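Local coordinates for alpha-glucosidase (Pseudoalteromonas sp. K8, PDB 5HQA), which hydrolyses alpha-glucosides as a calcium-binding family 97 glycoside hydrolase that is activated by chloride, at residues 142-147 against 158-163; 166-171 against 195-200; 180-185 against 229-234. One frame throughout, in Å; residues are numbered along the deposited sequence.

Interaction 1 of 3, residues 142-147 against 158-163; sequences AWWIPA and NTTPLN
An antiparallel sheet edge is built here: Trp144 pairs with Asn158 and Ala142 with Thr160, both as hydrogen-bonded pairs, and Trp143 with Thr159 lies between them as the non-hydrogen-bonded pair. Ala142 N reaches Thr160 O at 2.8 Å, and Asn158 N gives to Trp144 O at 2.7 Å. Trp144 adds a side-chain tie. Its CG sits between the backbone N and the carbonyl carbon (chi1 55°), which swings the indole across the partner strand until Trp144 NE1 donates to Thr160 OG1 at 2.9 Å. That bond is nearly straight (171° at the hydrogen), with the hydroxyl lying in the ring plane. Thr160 OG1 in turn donates to Pro161 O at 2.8 Å, an in-strand bond that fixes the rotation of the hydroxyl. Strand 158-161 is the outermost strand of one sheet in the N-terminal domain, whose sequence places it in the galactose mutarotase clan, and the Trp144 indole lies across Asn158 and Thr160 of this strand. Over the indole face, Asn158 CB makes a CH-pi contact 4.0 Å from the centroid of the Trp144 five-membered ring. Asn158 OD1 stands 3.4 Å from Trp144 CZ3, and the amide is turned 66° from the ring plane. On the other face of the sheet, Trp143 CD1 meets Thr159 OG1 edge-on at 3.5 Å. The Trp143 indole also packs on Val564, next to the magnesium-binding Gly565, and on Met477 of helix 474-478.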
ATOM      1  N   ALA A 142      19.923   3.281   3.743  1.00 10.37           N
ATOM      2  CA  ALA A 142      18.708   2.727   3.161  1.00 10.00           C
ATOM      3  C   ALA A 142      17.854   2.032   4.221  1.00 11.66           C
ATOM      4  O   ALA A 142      18.368   1.485   5.203  1.00 11.45           O
ATOM      5  CB  ALA A 142      19.038   1.732   2.037  1.00  8.43           C
ATOM      6  N   TRP A 143      16.536   2.045   3.997  1.00  9.40           N
ATOM      7  CA  TRP A 143      15.570   1.356   4.849  1.00  9.11           C
ATOM      8  C   TRP A 143      14.750   0.443   3.949  1.00 11.36           C
ATOM      9  O   TRP A 143      13.957   0.934   3.141  1.00 14.07           O
ATOM     10  CB  TRP A 143      14.670   2.357   5.571  1.00  9.61           C
ATOM     11  CG  TRP A 143      15.421   3.429   6.316  1.00 12.00           C
ATOM     12  CD1 TRP A 143      15.900   3.353   7.587  1.00 11.97           C
ATOM     13  CD2 TRP A 143      15.762   4.743   5.837  1.00 12.83           C
ATOM     14  NE1 TRP A 143      16.513   4.536   7.934  1.00 16.58           N
ATOM     15  CE2 TRP A 143      16.437   5.406   6.877  1.00 14.40           C
ATOM     16  CE3 TRP A 143      15.542   5.426   4.634  1.00 13.30           C
ATOM     17  CZ2 TRP A 143      16.905   6.716   6.751  1.00 13.03           C
ATOM     18  CZ3 TRP A 143      16.002   6.724   4.513  1.00 13.37           C
ATOM     19  CH2 TRP A 143      16.677   7.354   5.566  1.00 13.03           C
ATOM     20  N   TRP A 144      14.921  -0.875   4.073  1.00  9.93           N
ATOM     21  CA  TRP A 144      14.475  -1.748   2.988  1.00  8.68           C
ATOM     22  C   TRP A 144      14.046  -3.120   3.501  1.00  9.69           C
ATOM     23  O   TRP A 144      14.418  -3.543   4.601  1.00  9.08           O
ATOM     24  CB  TRP A 144      15.593  -1.912   1.948  1.00  8.53           C
ATOM     25  CG  TRP A 144      16.887  -2.411   2.544  1.00  8.87           C
ATOM     26  CD1 TRP A 144      17.883  -1.654   3.102  1.00  9.69           C
ATOM     27  CD2 TRP A 144      17.325  -3.775   2.631  1.00  9.86           C
ATOM     28  NE1 TRP A 144      18.914  -2.463   3.527  1.00 10.00           N
ATOM     29  CE2 TRP A 144      18.598  -3.768   3.248  1.00 11.85           C
ATOM     30  CE3 TRP A 144      16.765  -5.002   2.249  1.00 10.68           C
ATOM     31  CZ2 TRP A 144      19.321  -4.942   3.489  1.00 11.45           C
ATOM     32  CZ3 TRP A 144      17.483  -6.168   2.487  1.00 11.07           C
ATOM     33  CH2 TRP A 144      18.748  -6.131   3.099  1.00 12.94           C
ATOM     34  N   ILE A 145      13.263  -3.819   2.674  1.00  9.13           N
ATOM     35  CA  ILE A 145      12.952  -5.230   2.914  1.00  7.93           C
ATOM     36  C   ILE A 145      13.504  -6.072   1.769  1.00  9.84           C
ATOM     37  O   ILE A 145      13.568  -5.612   0.617  1.00 10.60           O
ATOM     38  CB  ILE A 145      11.442  -5.481   3.090  1.00  8.21           C
ATOM     39  CG1 ILE A 145      10.638  -4.949   1.888  1.00 10.44           C
ATOM     40  CG2 ILE A 145      10.949  -4.914   4.435  1.00  8.56           C
ATOM     41  CD1 ILE A 145       9.307  -5.687   1.666  1.00 13.02           C
ATOM     42  N   PRO A 146      13.909  -7.306   2.040  1.00 10.44           N
ATOM     43  CA  PRO A 146      14.470  -8.145   0.979  1.00  9.87           C
ATOM     44  C   PRO A 146      13.392  -8.600   0.016  1.00 11.25           C
ATOM     45  O   PRO A 146      12.231  -8.797   0.389  1.00 11.54           O
ATOM     46  CB  PRO A 146      15.053  -9.335   1.749  1.00 11.38           C
ATOM     47  CG  PRO A 146      14.114  -9.452   2.950  1.00 11.15           C
ATOM     48  CD  PRO A 146      13.840  -8.014   3.336  1.00  9.90           C
ATOM     49  N   ALA A 147      13.791  -8.782  -1.233  1.00  8.87           N
ATOM     50  CA  ALA A 147      12.904  -9.317  -2.253  1.00  9.34           C
ATOM     51  C   ALA A 147      13.204 -10.791  -2.491  1.00  9.44           C
ATOM     52  O   ALA A 147      14.294 -11.282  -2.185  1.00 10.39           O
ATOM     53  CB  ALA A 147      13.047  -8.543  -3.566  1.00  9.48           C
ATOM     54  N   ASN A 158      14.982  -3.199   7.267  1.00  9.39           N
ATOM     55  CA  ASN A 158      16.380  -3.122   7.668  1.00 10.50           C
ATOM     56  C   ASN A 158      16.882  -1.695   7.516  1.00 13.08           C
ATOM     57  O   ASN A 158      16.519  -1.009   6.562  1.00 15.10           O
ATOM     58  CB  ASN A 158      17.241  -4.037   6.799  1.00  8.66           C
ATOM     59  CG  ASN A 158      16.755  -5.465   6.806  1.00 14.85           C
ATOM     60  OD1 ASN A 158      16.523  -6.061   5.750  1.00 21.43           O
ATOM     61  ND2 ASN A 158      16.596  -6.026   7.991  1.00 10.70           N
ATOM     62  N   THR A 159      17.739  -1.266   8.445  1.00  8.53           N
ATOM     63  CA  THR A 159      18.418   0.026   8.372  1.00  9.12           C
ATOM     64  C   THR A 159      19.893  -0.265   8.133  1.00 10.76           C
ATOM     65  O   THR A 159      20.577  -0.764   9.032  1.00 12.00           O
ATOM     66  CB  THR A 159      18.236   0.826   9.662  1.00 12.28           C
ATOM     67  OG1 THR A 159      16.841   0.975   9.954  1.00 11.06           O
ATOM     68  CG2 THR A 159      18.900   2.212   9.538  1.00 10.73           C
ATOM     69  N   THR A 160      20.381  -0.005   6.911  1.00  9.85           N
ATOM     70  CA  THR A 160      21.769  -0.357   6.598  1.00 10.25           C
ATOM     71  C   THR A 160      22.404   0.694   5.698  1.00 13.10           C
ATOM     72  O   THR A 160      21.688   1.515   5.104  1.00 12.92           O
ATOM     73  CB  THR A 160      21.868  -1.705   5.869  1.00 11.07           C
ATOM     74  OG1 THR A 160      21.441  -1.532   4.509  1.00 11.31           O
ATOM     75  CG2 THR A 160      21.009  -2.784   6.523  1.00 11.69           C
ATOM     76  N   PRO A 161      23.733   0.688   5.555  1.00 13.54           N
ATOM     77  CA  PRO A 161      24.356   1.372   4.409  1.00 10.71           C
ATOM     78  C   PRO A 161      23.720   0.924   3.102  1.00 10.56           C
ATOM     79  O   PRO A 161      23.363  -0.245   2.937  1.00 10.95           O
ATOM     80  CB  PRO A 161      25.819   0.936   4.494  1.00 10.31           C
ATOM     81  CG  PRO A 161      26.035   0.677   5.981  1.00 13.40           C
ATOM     82  CD  PRO A 161      24.731   0.105   6.475  1.00 12.81           C
ATOM     83  N   LEU A 162      23.576   1.864   2.161  1.00  9.99           N
ATOM     84  CA  LEU A 162      22.932   1.532   0.888  1.00 10.51           C
ATOM     85  C   LEU A 162      23.639   0.376   0.174  1.00 12.12           C
ATOM     86  O   LEU A 162      22.987  -0.446  -0.483  1.00 11.32           O
ATOM     87  CB  LEU A 162      22.891   2.770  -0.011  1.00  8.91           C
ATOM     88  CG  LEU A 162      22.254   2.635  -1.395  1.00 10.89           C
ATOM     89  CD1 LEU A 162      20.791   2.229  -1.295  1.00 11.19           C
ATOM     90  CD2 LEU A 162      22.380   3.966  -2.145  1.00 10.87           C
ATOM     91  N   ASN A 163      24.965   0.277   0.308  1.00 10.26           N
ATOM     92  CA  ASN A 163      25.682  -0.769  -0.404  1.00 11.42           C
ATOM     93  C   ASN A 163      25.394  -2.165   0.133  1.00 13.03           C
ATOM     94  O   ASN A 163      25.807  -3.140  -0.503  1.00 13.67           O
ATOM     95  CB  ASN A 163      27.182  -0.500  -0.359  1.00 11.42           C
ATOM     96  CG  ASN A 163      27.598   0.600  -1.312  1.00 15.19           C
ATOM     97  OD1 ASN A 163      26.867   0.946  -2.239  1.00 17.47           O
ATOM     98  ND2 ASN A 163      28.774   1.152  -1.089  1.00 14.51           N
TER

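Interaction 2 of 3, residues 166-171 against 195-200; sequences ALVHTP and MVLNQR
Leu167 and Asn198 form the non-hydrogen-bonded pair of a short antiparallel strand pairing, flanked by the Val168-Leu197 pair, where Leu197 N donates to Val168 O at 3.0 Å. The leucine extends with CG opposite its backbone N (chi1 -172°), and this brings the CD1 methyl to the partner strand. Leu167 CD1 touches Val196 CG1 and Asn198 CB, each at 3.6 Å. On the other face Val168 CG2 lies 3.7 Å from Leu197 CB, and the Thr170 methyl crosses the Leu197 branch at about a right angle, with Thr170 CG2 3.9 Å from Leu197 CG. The polar end of Asn198 is gripped twice: Asn198 OD1 takes a bond from Arg200 NH1 at 2.8 Å, within the guanidinium plane, and ND2 donates to Asp208. An alanine here has no amide, so Asp208 would probably be left without this donor's bond and the Arg200 guanidinium, deprived of OD1, would be likely to swing more freely. Beyond the strand pair a water stitches the segments: it donates to Met195 O at 2.8 Å, accepts from Thr170 N and lies in the ring plane of His169 beside ND1. Thr170 OG1 bonds to His185 ND1 and Lys440 NZ. Strand 195-199 also pairs with strand 204-209 through Val196 and Asn198, while Leu197 reaches Ile184 of strand 181-187 and Phe132 of strand 122-134.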
ATOM      1  N   ALA A 166      21.082  -5.724  -1.059  1.00 11.98           N
ATOM      2  CA  ALA A 166      21.485  -6.528  -2.211  1.00  9.26           C
ATOM      3  C   ALA A 166      20.334  -6.767  -3.187  1.00 12.72           C
ATOM      4  O   ALA A 166      20.524  -6.680  -4.409  1.00 12.18           O
ATOM      5  CB  ALA A 166      22.069  -7.862  -1.741  1.00  9.32           C
ATOM      6  N   LEU A 167      19.141  -7.070  -2.678  1.00  8.27           N
ATOM      7  CA  LEU A 167      18.025  -7.466  -3.531  1.00  7.75           C
ATOM      8  C   LEU A 167      16.763  -7.076  -2.781  1.00 11.71           C
ATOM      9  O   LEU A 167      16.450  -7.685  -1.755  1.00 12.34           O
ATOM     10  CB  LEU A 167      18.066  -8.968  -3.820  1.00  9.76           C
ATOM     11  CG  LEU A 167      17.067  -9.495  -4.854  1.00 11.09           C
ATOM     12  CD1 LEU A 167      17.472  -8.975  -6.252  1.00 10.43           C
ATOM     13  CD2 LEU A 167      16.995 -11.039  -4.810  1.00 10.82           C
ATOM     14  N   VAL A 168      16.048  -6.061  -3.270  1.00  8.69           N
ATOM     15  CA  VAL A 168      15.068  -5.363  -2.450  1.00  8.95           C
ATOM     16  C   VAL A 168      13.766  -5.161  -3.212  1.00 11.08           C
ATOM     17  O   VAL A 168      13.743  -5.045  -4.444  1.00  9.93           O
ATOM     18  CB  VAL A 168      15.619  -4.005  -1.954  1.00  7.47           C
ATOM     19  CG1 VAL A 168      16.912  -4.216  -1.160  1.00  7.76           C
ATOM     20  CG2 VAL A 168      15.848  -3.052  -3.126  1.00  7.51           C
ATOM     21  N   HIS A 169      12.669  -5.130  -2.454  1.00 11.24           N
ATOM     22  CA  HIS A 169      11.372  -4.745  -2.983  1.00 10.28           C
ATOM     23  C   HIS A 169      11.246  -3.225  -3.017  1.00 11.24           C
ATOM     24  O   HIS A 169      11.988  -2.497  -2.350  1.00 10.52           O
ATOM     25  CB  HIS A 169      10.243  -5.343  -2.135  1.00  9.36           C
ATOM     26  CG  HIS A 169       9.905  -6.753  -2.499  1.00 11.03           C
ATOM     27  ND1 HIS A 169       9.662  -7.144  -3.800  1.00 11.47           N
ATOM     28  CD2 HIS A 169       9.773  -7.867  -1.738  1.00 11.21           C
ATOM     29  CE1 HIS A 169       9.393  -8.438  -3.824  1.00 13.69           C
ATOM     30  NE2 HIS A 169       9.447  -8.900  -2.585  1.00 11.89           N
ATOM     31  N   THR A 170      10.291  -2.749  -3.808  1.00  9.82           N
ATOM     32  CA  THR A 170       9.985  -1.323  -3.834  1.00  8.30           C
ATOM     33  C   THR A 170       8.617  -1.096  -3.188  1.00 10.14           C
ATOM     34  O   THR A 170       7.793  -2.012  -3.162  1.00 11.27           O
ATOM     35  CB  THR A 170      10.000  -0.762  -5.278  1.00 11.24           C
ATOM     36  OG1 THR A 170       8.792  -1.129  -5.965  1.00 12.30           O
ATOM     37  CG2 THR A 170      11.219  -1.281  -6.055  1.00 11.25           C
ATOM     38  N   PRO A 171       8.346   0.119  -2.672  1.00 13.69           N
ATOM     39  CA  PRO A 171       9.150   1.354  -2.658  1.00 13.97           C
ATOM     40  C   PRO A 171      10.449   1.174  -1.891  1.00 15.42           C
ATOM     41  O   PRO A 171      10.456   0.673  -0.757  1.00 15.48           O
ATOM     42  CB  PRO A 171       8.234   2.365  -1.953  1.00 11.41           C
ATOM     43  CG  PRO A 171       6.858   1.814  -2.148  1.00 10.74           C
ATOM     44  CD  PRO A 171       7.026   0.334  -2.054  1.00 11.27           C
ATOM     45  N   MET A 195       8.972  -5.173 -10.793  1.00 10.13           N
ATOM     46  CA  MET A 195      10.392  -4.869 -10.708  1.00  9.69           C
ATOM     47  C   MET A 195      10.870  -5.027  -9.267  1.00 14.30           C
ATOM     48  O   MET A 195      10.311  -4.427  -8.344  1.00 13.69           O
ATOM     49  CB  MET A 195      10.655  -3.450 -11.206  1.00 11.31           C
ATOM     50  CG  MET A 195      12.106  -3.017 -11.133  1.00 14.19           C
ATOM     51  SD  MET A 195      12.291  -1.320 -11.758  1.00 16.94           S
ATOM     52  CE  MET A 195      11.480  -0.352 -10.468  1.00 16.10           C
ATOM     53  N   VAL A 196      11.892  -5.842  -9.088  1.00 10.31           N
ATOM     54  CA  VAL A 196      12.709  -5.905  -7.887  1.00  9.83           C
ATOM     55  C   VAL A 196      14.019  -5.197  -8.218  1.00 12.39           C
ATOM     56  O   VAL A 196      14.398  -5.115  -9.388  1.00 13.00           O
ATOM     57  CB  VAL A 196      12.894  -7.399  -7.531  1.00 13.66           C
ATOM     58  CG1 VAL A 196      14.186  -7.673  -6.826  1.00 12.35           C
ATOM     59  CG2 VAL A 196      11.654  -7.924  -6.788  1.00 11.05           C
ATOM     60  N   LEU A 197      14.708  -4.646  -7.216  1.00  9.18           N
ATOM     61  CA  LEU A 197      15.964  -3.944  -7.472  1.00  8.04           C
ATOM     62  C   LEU A 197      17.138  -4.806  -7.031  1.00  9.90           C
ATOM     63  O   LEU A 197      17.199  -5.240  -5.878  1.00 10.57           O
ATOM     64  CB  LEU A 197      16.012  -2.590  -6.762  1.00  9.85           C
ATOM     65  CG  LEU A 197      14.949  -1.603  -7.252  1.00 11.79           C
ATOM     66  CD1 LEU A 197      15.025  -0.293  -6.473  1.00 12.11           C
ATOM     67  CD2 LEU A 197      15.091  -1.379  -8.761  1.00 11.57           C
ATOM     68  N   ASN A 198      18.086  -5.019  -7.940  1.00  8.91           N
ATOM     69  CA  ASN A 198      19.206  -5.931  -7.732  1.00  8.58           C
ATOM     70  C   ASN A 198      20.479  -5.100  -7.817  1.00  8.81           C
ATOM     71  O   ASN A 198      20.818  -4.597  -8.891  1.00 10.46           O
ATOM     72  CB  ASN A 198      19.171  -7.031  -8.796  1.00 10.45           C
ATOM     73  CG  ASN A 198      20.265  -8.070  -8.631  1.00 11.76           C
ATOM     74  OD1 ASN A 198      21.286  -7.842  -7.987  1.00 11.02           O
ATOM     75  ND2 ASN A 198      20.055  -9.226  -9.249  1.00 13.33           N
ATOM     76  N   GLN A 199      21.178  -4.934  -6.696  1.00  8.78           N
ATOM     77  CA  GLN A 199      22.381  -4.114  -6.705  1.00  9.65           C
ATOM     78  C   GLN A 199      23.510  -4.883  -7.388  1.00 12.37           C
ATOM     79  O   GLN A 199      23.892  -5.971  -6.939  1.00 11.40           O
ATOM     80  CB  GLN A 199      22.781  -3.699  -5.290  1.00 10.58           C
ATOM     81  CG  GLN A 199      23.854  -2.614  -5.317  1.00  9.86           C
ATOM     82  CD  GLN A 199      24.175  -2.010  -3.960  1.00 14.58           C
ATOM     83  OE1 GLN A 199      25.109  -1.218  -3.847  1.00 16.06           O
ATOM     84  NE2 GLN A 199      23.403  -2.365  -2.928  1.00 12.76           N
ATOM     85  N   ARG A 200      24.036  -4.323  -8.479  1.00  8.84           N
ATOM     86  CA  ARG A 200      25.087  -4.989  -9.237  1.00 10.40           C
ATOM     87  C   ARG A 200      26.439  -4.448  -8.787  1.00 12.46           C
ATOM     88  O   ARG A 200      26.859  -4.714  -7.654  1.00 12.90           O
ATOM     89  CB  ARG A 200      24.832  -4.811 -10.738  1.00  9.38           C
ATOM     90  CG  ARG A 200      23.421  -5.270 -11.168  1.00  9.09           C
ATOM     91  CD  ARG A 200      23.028  -6.640 -10.566  1.00 10.57           C
ATOM     92  NE  ARG A 200      23.970  -7.692 -10.955  1.00  9.80           N
ATOM     93  CZ  ARG A 200      24.233  -8.777 -10.232  1.00  9.83           C
ATOM     94  NH1 ARG A 200      23.637  -8.968  -9.060  1.00  9.65           N
ATOM     95  NH2 ARG A 200      25.117  -9.661 -10.674  1.00  9.81           N
TER
HETATM   96  O   HOH W   1      23.005  -7.561  -5.090  1.00 19.37           O
HETATM   97  O   HOH W   2       9.283  -5.058  -5.770  1.00 13.26           O

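Interaction 3 of 3, residues 180-185 against 229-234; sequences VHISIH and RTIQIG
Ile182 and Ile231 meet inside the beta sandwich of the N-terminal domain, where strands 181-185 and 229-234 run side by side in the middle of one antiparallel sheet, their axes 4.6 Å apart and their N-to-C directions 167° apart, close to antiparallel. The backbone bonds come in three reciprocal sets, His181 with Gly234, Ser183 with Gln232 and His185 with Thr230. Ser183 is typical: Gln232 N donates to Ser183 O at 2.8 Å, and Ser183 N returns a bond to Gln232 O. One bond departs from the rest: Thr230 N approaches His185 O from 49° out of the carbonyl plane. Between the sets, Ile182 CA lies 3.1 Å from Gln232 O in a CA-H...O contact.

Apolar contacts occupy the isoleucine face. Ile182 and Ile231 lie alongside each other, pointing the same way, with Ile182 CG2 and Ile231 CG2 3.8 Å apart. Each CG2 is opposite its own backbone N, the setting that turns the two methyls together. Val180 CG1 sits 3.8 Å from Ile233 CG2. This face looks onto the second sheet: Ile231 and Ile233 pack on strand 22-27, and Ile184 and Ile231 on Phe132.

Ionic and polar contacts hold the end of the strand and the other face. Arg229 forms salt bridges with Glu128 and Glu186, so two carboxylates fix its guanidinium. Ser183 OG bonds to Thr173, and Gln232 NE2 donates to Leu240 O. One water donates to Ser183 O and is hydrogen-bonded to Thr230 OG1, its oxygen 2.7 Å away. A second water spans two side chains across the strands, donating to Gln232 OE1 at 2.7 Å and lying 2.9 Å from Ser183 OG.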
ATOM      1  N   VAL A 180      19.366  14.339   1.135  1.00 14.21           N
ATOM      2  CA  VAL A 180      18.336  14.191   0.116  1.00 13.19           C
ATOM      3  C   VAL A 180      17.727  12.803   0.221  1.00 14.17           C
ATOM      4  O   VAL A 180      18.447  11.796   0.230  1.00 13.46           O
ATOM      5  CB  VAL A 180      18.931  14.424  -1.279  1.00 14.37           C
ATOM      6  CG1 VAL A 180      17.874  14.172  -2.360  1.00 12.13           C
ATOM      7  CG2 VAL A 180      19.517  15.828  -1.369  1.00 13.96           C
ATOM      8  N   HIS A 181      16.400  12.736   0.300  1.00 11.23           N
ATOM      9  CA  HIS A 181      15.696  11.462   0.346  1.00  9.91           C
ATOM     10  C   HIS A 181      15.228  11.066  -1.042  1.00 11.98           C
ATOM     11  O   HIS A 181      14.734  11.901  -1.804  1.00 11.70           O
ATOM     12  CB  HIS A 181      14.502  11.518   1.292  1.00 10.35           C
ATOM     13  CG  HIS A 181      14.889  11.531   2.737  1.00 13.30           C
ATOM     14  ND1 HIS A 181      15.675  12.524   3.283  1.00 14.51           N
ATOM     15  CD2 HIS A 181      14.620  10.662   3.742  1.00 12.41           C
ATOM     16  CE1 HIS A 181      15.859  12.276   4.571  1.00 14.26           C
ATOM     17  NE2 HIS A 181      15.225  11.155   4.875  1.00 13.07           N
ATOM     18  N   ILE A 182      15.369   9.783  -1.355  1.00 10.21           N
ATOM     19  CA  ILE A 182      15.024   9.252  -2.666  1.00  9.13           C
ATOM     20  C   ILE A 182      14.260   7.954  -2.458  1.00 11.55           C
ATOM     21  O   ILE A 182      14.571   7.182  -1.545  1.00 11.36           O
ATOM     22  CB  ILE A 182      16.287   9.025  -3.525  1.00 10.63           C
ATOM     23  CG1 ILE A 182      17.025  10.350  -3.729  1.00 12.38           C
ATOM     24  CG2 ILE A 182      15.929   8.374  -4.866  1.00 11.21           C
ATOM     25  CD1 ILE A 182      18.337  10.222  -4.474  1.00 16.08           C
ATOM     26  N   SER A 183      13.256   7.712  -3.297  1.00  9.87           N
ATOM     27  CA  SER A 183      12.537   6.446  -3.235  1.00  8.46           C
ATOM     28  C   SER A 183      12.238   5.975  -4.646  1.00 11.50           C
ATOM     29  O   SER A 183      11.716   6.746  -5.460  1.00 12.05           O
ATOM     30  CB  SER A 183      11.239   6.585  -2.437  1.00  9.79           C
ATOM     31  OG  SER A 183      10.670   5.306  -2.198  1.00 10.95           O
ATOM     32  N   ILE A 184      12.550   4.712  -4.925  1.00  9.44           N
ATOM     33  CA  ILE A 184      12.357   4.110  -6.239  1.00  8.19           C
ATOM     34  C   ILE A 184      11.159   3.171  -6.168  1.00 10.72           C
ATOM     35  O   ILE A 184      11.046   2.371  -5.231  1.00  9.20           O
ATOM     36  CB  ILE A 184      13.625   3.367  -6.695  1.00  9.67           C
ATOM     37  CG1 ILE A 184      14.800   4.349  -6.752  1.00 10.04           C
ATOM     38  CG2 ILE A 184      13.409   2.687  -8.064  1.00  8.51           C
ATOM     39  CD1 ILE A 184      16.132   3.671  -6.946  1.00 11.51           C
ATOM     40  N   HIS A 185      10.278   3.257  -7.159  1.00  9.74           N
ATOM     41  CA  HIS A 185       9.079   2.426  -7.177  1.00  8.87           C
ATOM     42  C   HIS A 185       8.626   2.330  -8.633  1.00 10.27           C
ATOM     43  O   HIS A 185       9.414   2.581  -9.552  1.00 12.11           O
ATOM     44  CB  HIS A 185       8.038   3.020  -6.210  1.00  8.34           C
ATOM     45  CG  HIS A 185       6.836   2.155  -5.980  1.00 11.77           C
ATOM     46  ND1 HIS A 185       6.921   0.816  -5.659  1.00 10.80           N
ATOM     47  CD2 HIS A 185       5.513   2.454  -6.007  1.00 11.41           C
ATOM     48  CE1 HIS A 185       5.703   0.326  -5.509  1.00 10.75           C
ATOM     49  NE2 HIS A 185       4.830   1.299  -5.713  1.00 10.39           N
ATOM     50  N   ARG A 229       8.645   3.618 -14.281  1.00 10.63           N
ATOM     51  CA  ARG A 229       9.642   3.532 -13.216  1.00  9.89           C
ATOM     52  C   ARG A 229       9.684   4.896 -12.542  1.00 12.31           C
ATOM     53  O   ARG A 229       9.755   5.915 -13.236  1.00 11.25           O
ATOM     54  CB  ARG A 229      11.018   3.176 -13.779  1.00  9.85           C
ATOM     55  CG  ARG A 229      11.194   1.719 -14.190  1.00 12.79           C
ATOM     56  CD  ARG A 229      10.438   1.354 -15.477  1.00 13.30           C
ATOM     57  NE  ARG A 229      10.445  -0.098 -15.679  1.00 12.10           N
ATOM     58  CZ  ARG A 229       9.635  -0.938 -15.035  1.00 14.48           C
ATOM     59  NH1 ARG A 229       8.737  -0.473 -14.162  1.00 12.28           N
ATOM     60  NH2 ARG A 229       9.721  -2.245 -15.265  1.00 11.68           N
ATOM     61  N   THR A 230       9.598   4.932 -11.208  1.00 10.76           N
ATOM     62  CA  THR A 230       9.467   6.206 -10.510  1.00 11.83           C
ATOM     63  C   THR A 230      10.641   6.437  -9.572  1.00 12.82           C
ATOM     64  O   THR A 230      11.106   5.514  -8.894  1.00 10.61           O
ATOM     65  CB  THR A 230       8.141   6.319  -9.716  1.00 15.06           C
ATOM     66  OG1 THR A 230       8.096   5.339  -8.672  1.00 14.11           O
ATOM     67  CG2 THR A 230       6.950   6.105 -10.631  1.00 16.46           C
ATOM     68  N   ILE A 231      11.112   7.684  -9.540  1.00 11.52           N
ATOM     69  CA  ILE A 231      12.187   8.113  -8.654  1.00 10.78           C
ATOM     70  C   ILE A 231      11.696   9.366  -7.942  1.00 12.07           C
ATOM     71  O   ILE A 231      11.713  10.461  -8.517  1.00 11.04           O
ATOM     72  CB  ILE A 231      13.494   8.386  -9.405  1.00 10.06           C
ATOM     73  CG1 ILE A 231      13.881   7.170 -10.263  1.00 10.00           C
ATOM     74  CG2 ILE A 231      14.594   8.731  -8.407  1.00  9.41           C
ATOM     75  CD1 ILE A 231      15.035   7.440 -11.235  1.00 10.95           C
ATOM     76  N   GLN A 232      11.250   9.214  -6.698  1.00  9.18           N
ATOM     77  CA  GLN A 232      10.893  10.371  -5.891  1.00  9.60           C
ATOM     78  C   GLN A 232      12.151  10.960  -5.274  1.00 11.09           C
ATOM     79  O   GLN A 232      13.041  10.225  -4.832  1.00 11.80           O
ATOM     80  CB  GLN A 232       9.909   9.977  -4.788  1.00  9.89           C
ATOM     81  CG  GLN A 232       8.549   9.539  -5.314  1.00 13.16           C
ATOM     82  CD  GLN A 232       7.565   9.267  -4.198  1.00 15.64           C
ATOM     83  OE1 GLN A 232       7.131   8.127  -3.981  1.00 17.55           O
ATOM     84  NE2 GLN A 232       7.192  10.320  -3.492  1.00 12.15           N
ATOM     85  N   ILE A 233      12.224  12.287  -5.245  1.00 10.08           N
ATOM     86  CA  ILE A 233      13.392  13.003  -4.739  1.00 11.81           C
ATOM     87  C   ILE A 233      12.898  14.190  -3.930  1.00 15.34           C
ATOM     88  O   ILE A 233      12.087  14.980  -4.425  1.00 14.44           O
ATOM     89  CB  ILE A 233      14.303  13.492  -5.885  1.00 12.52           C
ATOM     90  CG1 ILE A 233      14.693  12.333  -6.811  1.00 10.17           C
ATOM     91  CG2 ILE A 233      15.530  14.215  -5.324  1.00 12.58           C
ATOM     92  CD1 ILE A 233      15.324  12.780  -8.129  1.00 11.39           C
ATOM     93  N   GLY A 234      13.398  14.341  -2.706  1.00 13.40           N
ATOM     94  CA  GLY A 234      13.022  15.494  -1.902  1.00 16.16           C
ATOM     95  C   GLY A 234      14.071  15.851  -0.872  1.00 14.99           C
ATOM     96  O   GLY A 234      14.880  15.013  -0.456  1.00 14.25           O
TER
HETATM   97  O   HOH W   3       9.034   6.355  -6.397  1.00 12.25           O
HETATM   98  O   HOH W   4       8.342   5.672  -3.901  1.00 17.37           O

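How the interactions relate
Interactions 1 and 3 belong to the same nine-stranded sheet, one at its outermost strand and the other in its interior, with strand 172-175 between them; interaction 2 belongs to the other sheet of the domain. The chemistry follows the position: the partly buried edge of interaction 1 relies on an indole, a hydroxyl and an amide, whereas the buried interaction 3 presents aliphatic branches to the sandwich core and keeps polar groups and waters on its other face. Interaction 2, also mostly buried, joins the two. Ala147 N probably bonds to Leu167 O, and Leu162 O to Gln199 NE2, tying it to interaction 1, while Met195 CE packs on His185 O of interaction 3.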